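Putative immunoglobulin-blocking virulence protein (Mycoplasma mycoides subsp. capri, PDB 7ADK) probably blocks host immunoglobulins as a mycoplasma virulence factor, working together with a second protein, a lipoprotein, with which it forms a complex. Local coordinates at residues Ala392-Arg397 with Asn425-Arg430; Asp420-Asn425 with Ile451-Glu456. One frame throughout, in Å; residues are numbered along the deposited sequence.

Contact 1 (Ala392-Arg397 with Asn425-Arg430); sequences ASDGIR and NDEAYR
N425 reaches across from the start of helix 426-442 to the loop that leads into strand 396-403, and its side chain can be followed atom by atom. CB points at the loop and lies 4.1 Å from D394 O. With CG anti to the backbone N (chi1 -160°), the amide is laid over the peptide between D394 and G395, CG coming to 3.4 Å from D394 O. At the tip the two ends of the amide part ways. ND2 gives a weak, bent hydrogen bond to S393 O (3.1 Å, 133° at the hydrogen). N425 OD1 turns back to the helix it precedes and accepts from E427 N at 3.0 Å, a donor lying in the carbonyl plane.

That second bond makes N425 the N-cap of the helix, so one amide caps the N-terminal turn and also makes a weak link to the loop. The first helical turn thus sits against the loop just ahead of strand 396-403. G395, at positive phi, brings bare backbone up to N425 and A428; A428 CB lies 3.5 Å from D394 O, with G395 O next to it and I396 CG1 touching it from the strand side.

Beside this, D394 and E427 run side by side, pointing the same way, and meet through carbon: D394 CG is 3.7 Å from E427 CG. Their carboxylates are turned 51° from each other, and each has a cation: K391 for D394, and R430 for E427, whose OE1 takes R430 NH1 on its syn side at 2.8 Å. These partners probably ease the repulsion between the two acids.

Contact 2 (Asp420-Asn425 with Ile451-Glu456); sequences DLDVSN and IKNMGE
D422 OD1 and N453 ND2 make the side-chain bond that joins these segments, 2.8 Å long and nearly straight at 167°. D422 OD1 lies in the plane of the N453 amide, but ND2 meets it from above the carboxylate plane, the two flat groups being turned 66° apart. The same D422 OD1 also receives S424 OG, on its syn side at 2.6 Å, and S424 N, which comes over the opposite face of the carboxylate from N453 ND2. Three donors therefore grip one oxygen, which probably stabilises the charged form of D422 and limits its rotation. S424 OG can reach back because chi1 is 71°, placing it between its own N and carbonyl carbon.

Beneath this cluster the backbones pair in parallel. K452 N donates to L421 O at 2.9 Å, and K452 O accepts from V423 N at 3.0 Å, so K452 bonds through both its N-H and its C=O, with L421 O and V423 N bracketing D422. L421 and I451 share a face of the sheet and lie alongside each other, CD1 to CD1 at 3.8 Å. Past the end of strand 415-422, V423 CG2 packs 3.7 Å from I451 CG2 and touches M454 CG.

Further out, two turns set the polar residues in place. D422-N425 is a type I beta turn, within which the bond from S424 N to D422 OD1 forms an Asx turn; N453-E456 is a type II turn that brings E456 beside S424. E456 OE2 goes on to bond S484 of the neighbouring lipoprotein chain. L421 is covered by S432 and I436 of helix 426-442, which links the two strands. The arrangement is that of a beta-alpha-beta crossover, seen at the C-terminal ends of its parallel strands.

Overall arrangement
Contact 1 and contact 2 sit with their centres about 9 Å apart and share N425, where strand 415-422 gives way to helix 426-442. Contact 1 sets the start of that helix against the run-in to strand 396-403; contact 2 pairs strand 415-422 with strand 448-454, which flanks strand 415-422 opposite strand 396-403 in the mixed sheet. The two are stitched together by the salt bridge from R397 NH2 to D420 OD2 (2.8 Å) and by a probable hydrogen bond between D422 N and G395 O (3.0 Å). Apolar packing of I396 CG1 on L421 CD2 (3.9 Å) continues the join. Of the two, contact 2 reaches the lipoprotein chain, through E456.

Contact 1 (Ala392-Arg397 with Asn425-Arg430)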
loop_
_atom_site.group_PDB
_atom_site.type_symbol
_atom_site.label_atom_id
_atom_site.label_comp_id
_atom_site.label_asym_id
_atom_site.label_seq_id
_atom_site.Cartn_x
_atom_site.Cartn_y
_atom_site.Cartn_z
ATOM N N ALA A 392 -12.290 23.963 -25.197
ATOM C CA ALA A 392 -12.833 23.636 -23.877
ATOM C C ALA A 392 -12.189 22.385 -23.237
ATOM O O ALA A 392 -12.162 22.256 -22.014
ATOM C CB ALA A 392 -14.342 23.489 -24.017
ATOM N N SER A 393 -11.660 21.468 -24.045
ATOM C CA SER A 393 -10.950 20.270 -23.599
ATOM C C SER A 393 -9.492 20.514 -23.178
ATOM O O SER A 393 -8.888 19.623 -22.591
ATOM C CB SER A 393 -11.014 19.225 -24.711
ATOM O OG SER A 393 -10.468 19.734 -25.906
ATOM N N ASP A 394 -8.918 21.689 -23.423
ATOM C CA ASP A 394 -7.502 21.967 -23.148
ATOM C C ASP A 394 -7.168 22.245 -21.670
ATOM O O ASP A 394 -5.996 22.353 -21.328
ATOM C CB ASP A 394 -7.008 23.066 -24.101
ATOM C CG ASP A 394 -6.910 22.593 -25.566
ATOM O OD1 ASP A 394 -6.743 21.377 -25.810
ATOM O OD2 ASP A 394 -6.967 23.430 -26.496
ATOM N N GLY A 395 -8.153 22.294 -20.769
ATOM C CA GLY A 395 -7.931 22.312 -19.317
ATOM C C GLY A 395 -7.610 23.682 -18.714
ATOM O O GLY A 395 -7.154 23.773 -17.578
ATOM N N ILE A 396 -7.811 24.738 -19.501
ATOM C CA ILE A 396 -7.728 26.152 -19.131
ATOM C C ILE A 396 -9.168 26.656 -18.995
ATOM O O ILE A 396 -9.958 26.449 -19.909
ATOM C CB ILE A 396 -6.961 26.929 -20.233
ATOM C CG1 ILE A 396 -5.474 26.553 -20.313
ATOM C CG2 ILE A 396 -7.079 28.445 -20.066
ATOM C CD1 ILE A 396 -4.847 26.767 -21.668
ATOM N N ARG A 397 -9.523 27.323 -17.894
ATOM C CA ARG A 397 -10.830 27.975 -17.679
ATOM C C ARG A 397 -10.704 29.355 -17.042
ATOM O O ARG A 397 -9.846 29.563 -16.192
ATOM C CB ARG A 397 -11.725 27.110 -16.798
ATOM C CG ARG A 397 -12.474 26.006 -17.531
ATOM C CD ARG A 397 -13.446 25.315 -16.578
ATOM N NE ARG A 397 -14.487 26.248 -16.118
ATOM C CZ ARG A 397 -14.726 26.686 -14.899
ATOM N NH1 ARG A 397 -15.655 27.571 -14.751
ATOM N NH2 ARG A 397 -14.076 26.304 -13.844
ATOM N N ASN A 425 -3.797 17.939 -17.277
ATOM C CA ASN A 425 -3.774 18.069 -18.731
ATOM C C ASN A 425 -2.353 18.451 -19.190
ATOM O O ASN A 425 -1.602 19.090 -18.458
ATOM C CB ASN A 425 -4.813 19.148 -19.094
ATOM C CG ASN A 425 -5.293 19.126 -20.528
ATOM O OD1 ASN A 425 -4.535 19.268 -21.471
ATOM N ND2 ASN A 425 -6.569 18.946 -20.726
ATOM N N ASP A 426 -2.019 18.219 -20.450
ATOM C CA ASP A 426 -0.673 18.470 -20.969
ATOM C C ASP A 426 -0.639 19.682 -21.902
ATOM O O ASP A 426 0.427 20.257 -22.095
ATOM C CB ASP A 426 -0.111 17.194 -21.621
ATOM C CG ASP A 426 0.172 16.075 -20.614
ATOM O OD1 ASP A 426 0.780 16.337 -19.570
ATOM O OD2 ASP A 426 -0.210 14.918 -20.859
ATOM N N GLU A 427 -1.787 20.155 -22.392
ATOM C CA GLU A 427 -1.913 21.466 -23.027
ATOM C C GLU A 427 -1.908 22.584 -21.974
ATOM O O GLU A 427 -1.097 23.503 -22.058
ATOM C CB GLU A 427 -3.165 21.508 -23.902
ATOM C CG GLU A 427 -3.351 22.822 -24.671
ATOM C CD GLU A 427 -2.379 23.075 -25.826
ATOM O OE1 GLU A 427 -1.388 22.336 -26.000
ATOM O OE2 GLU A 427 -2.614 24.033 -26.590
ATOM N N ALA A 428 -2.732 22.487 -20.923
ATOM C CA ALA A 428 -2.702 23.459 -19.830
ATOM C C ALA A 428 -1.330 23.542 -19.150
ATOM O O ALA A 428 -0.882 24.636 -18.832
ATOM C CB ALA A 428 -3.770 23.130 -18.794
ATOM N N TYR A 429 -0.614 22.436 -18.952
ATOM C CA TYR A 429 0.731 22.491 -18.381
ATOM C C TYR A 429 1.734 23.147 -19.339
ATOM O O TYR A 429 2.422 24.084 -18.940
ATOM C CB TYR A 429 1.166 21.102 -17.920
ATOM C CG TYR A 429 2.511 21.076 -17.233
ATOM C CD1 TYR A 429 2.668 21.704 -15.990
ATOM C CD2 TYR A 429 3.606 20.433 -17.834
ATOM C CE1 TYR A 429 3.912 21.681 -15.339
ATOM C CE2 TYR A 429 4.854 20.410 -17.183
ATOM C CZ TYR A 429 5.009 21.032 -15.930
ATOM O OH TYR A 429 6.202 20.984 -15.291
ATOM N N ARG A 430 1.765 22.738 -20.612
ATOM C CA ARG A 430 2.574 23.350 -21.682
ATOM C C ARG A 430 2.348 24.858 -21.800
ATOM O O ARG A 430 3.305 25.618 -21.923
ATOM C CB ARG A 430 2.230 22.638 -23.003
ATOM C CG ARG A 430 2.802 23.279 -24.271
ATOM C CD ARG A 430 2.237 22.600 -25.522
ATOM N NE ARG A 430 2.538 23.389 -26.731
ATOM C CZ ARG A 430 1.703 24.072 -27.492
ATOM N NH1 ARG A 430 0.418 24.073 -27.334
ATOM N NH2 ARG A 430 2.163 24.797 -28.458
#

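Contact 2 (Asp420-Asn425 with Ile451-Glu456)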
loop_
_atom_site.group_PDB
_atom_site.type_symbol
_atom_site.label_atom_id
_atom_site.label_comp_id
_atom_site.label_asym_id
_atom_site.label_seq_id
_atom_site.Cartn_x
_atom_site.Cartn_y
_atom_site.Cartn_z
ATOM N N ASP A 420 -8.418 29.071 -13.717
ATOM C CA ASP A 420 -8.406 27.641 -13.393
ATOM C C ASP A 420 -7.505 26.919 -14.409
ATOM O O ASP A 420 -7.765 26.931 -15.612
ATOM C CB ASP A 420 -9.882 27.179 -13.365
ATOM C CG ASP A 420 -10.222 25.682 -13.513
ATOM O OD1 ASP A 420 -9.325 24.816 -13.526
ATOM O OD2 ASP A 420 -11.431 25.362 -13.584
ATOM N N LEU A 421 -6.401 26.328 -13.936
ATOM C CA LEU A 421 -5.440 25.544 -14.721
ATOM C C LEU A 421 -5.377 24.106 -14.193
ATOM O O LEU A 421 -4.749 23.842 -13.166
ATOM C CB LEU A 421 -4.049 26.205 -14.650
ATOM C CG LEU A 421 -3.908 27.474 -15.500
ATOM C CD1 LEU A 421 -2.742 28.323 -15.022
ATOM C CD2 LEU A 421 -3.658 27.131 -16.957
ATOM N N ASP A 422 -5.987 23.165 -14.912
ATOM C CA ASP A 422 -5.879 21.736 -14.616
ATOM C C ASP A 422 -4.586 21.169 -15.202
ATOM O O ASP A 422 -4.550 20.693 -16.333
ATOM C CB ASP A 422 -7.110 20.977 -15.127
ATOM C CG ASP A 422 -7.005 19.463 -14.893
ATOM O OD1 ASP A 422 -6.160 19.008 -14.082
ATOM O OD2 ASP A 422 -7.773 18.707 -15.524
ATOM N N VAL A 423 -3.500 21.202 -14.437
ATOM C CA VAL A 423 -2.167 20.790 -14.905
ATOM C C VAL A 423 -1.975 19.272 -14.948
ATOM O O VAL A 423 -0.893 18.801 -15.290
ATOM C CB VAL A 423 -1.041 21.527 -14.159
ATOM C CG1 VAL A 423 -1.039 23.000 -14.564
ATOM C CG2 VAL A 423 -1.156 21.429 -12.638
ATOM N N SER A 424 -3.016 18.473 -14.683
ATOM C CA SER A 424 -3.037 17.068 -15.105
ATOM C C SER A 424 -3.213 16.932 -16.617
ATOM O O SER A 424 -2.780 15.932 -17.189
ATOM C CB SER A 424 -4.117 16.267 -14.392
ATOM O OG SER A 424 -5.411 16.611 -14.829
ATOM N N ASN A 425 -3.797 17.939 -17.277
ATOM C CA ASN A 425 -3.774 18.069 -18.731
ATOM C C ASN A 425 -2.353 18.451 -19.190
ATOM O O ASN A 425 -1.602 19.090 -18.458
ATOM C CB ASN A 425 -4.813 19.148 -19.094
ATOM C CG ASN A 425 -5.293 19.126 -20.528
ATOM O OD1 ASN A 425 -4.535 19.268 -21.471
ATOM N ND2 ASN A 425 -6.569 18.946 -20.726
ATOM N N ILE A 451 -4.361 26.281 -9.371
ATOM C CA ILE A 451 -3.549 25.276 -10.055
ATOM C C ILE A 451 -3.975 23.906 -9.526
ATOM O O ILE A 451 -3.764 23.621 -8.351
ATOM C CB ILE A 451 -2.042 25.539 -9.852
ATOM C CG1 ILE A 451 -1.575 26.999 -10.040
ATOM C CG2 ILE A 451 -1.234 24.601 -10.748
ATOM C CD1 ILE A 451 -1.775 27.619 -11.415
ATOM N N LYS A 452 -4.586 23.066 -10.361
ATOM C CA LYS A 452 -5.247 21.821 -9.950
ATOM C C LYS A 452 -4.483 20.591 -10.396
ATOM O O LYS A 452 -3.972 20.562 -11.503
ATOM C CB LYS A 452 -6.690 21.758 -10.455
ATOM C CG LYS A 452 -7.614 22.792 -9.823
ATOM C CD LYS A 452 -8.993 22.822 -10.464
ATOM C CE LYS A 452 -9.843 21.589 -10.274
ATOM N NZ LYS A 452 -10.393 21.430 -8.963
ATOM N N ASN A 453 -4.459 19.561 -9.553
ATOM C CA ASN A 453 -3.827 18.265 -9.802
ATOM C C ASN A 453 -2.302 18.335 -9.966
ATOM O O ASN A 453 -1.728 17.643 -10.803
ATOM C CB ASN A 453 -4.538 17.532 -10.952
ATOM C CG ASN A 453 -6.017 17.333 -10.745
ATOM O OD1 ASN A 453 -6.457 16.833 -9.724
ATOM N ND2 ASN A 453 -6.825 17.716 -11.693
ATOM N N MET A 454 -1.620 19.153 -9.171
ATOM C CA MET A 454 -0.168 19.281 -9.239
ATOM C C MET A 454 0.483 17.954 -8.846
ATOM O O MET A 454 0.275 17.477 -7.735
ATOM C CB MET A 454 0.331 20.379 -8.302
ATOM C CG MET A 454 -0.231 21.747 -8.612
ATOM S SD MET A 454 0.171 22.953 -7.343
ATOM C CE MET A 454 1.857 23.400 -7.792
ATOM N N GLY A 455 1.265 17.347 -9.738
ATOM C CA GLY A 455 1.927 16.071 -9.479
ATOM C C GLY A 455 1.060 14.822 -9.644
ATOM O O GLY A 455 1.518 13.730 -9.344
ATOM N N GLU A 456 -0.178 14.931 -10.124
ATOM C CA GLU A 456 -1.085 13.782 -10.222
ATOM C C GLU A 456 -0.654 12.751 -11.282
ATOM O O GLU A 456 -0.658 11.548 -11.025
ATOM C CB GLU A 456 -2.505 14.305 -10.472
ATOM C CG GLU A 456 -3.593 13.230 -10.389
ATOM C CD GLU A 456 -4.029 12.686 -11.755
ATOM O OE1 GLU A 456 -4.591 13.462 -12.557
ATOM O OE2 GLU A 456 -3.825 11.482 -12.020
#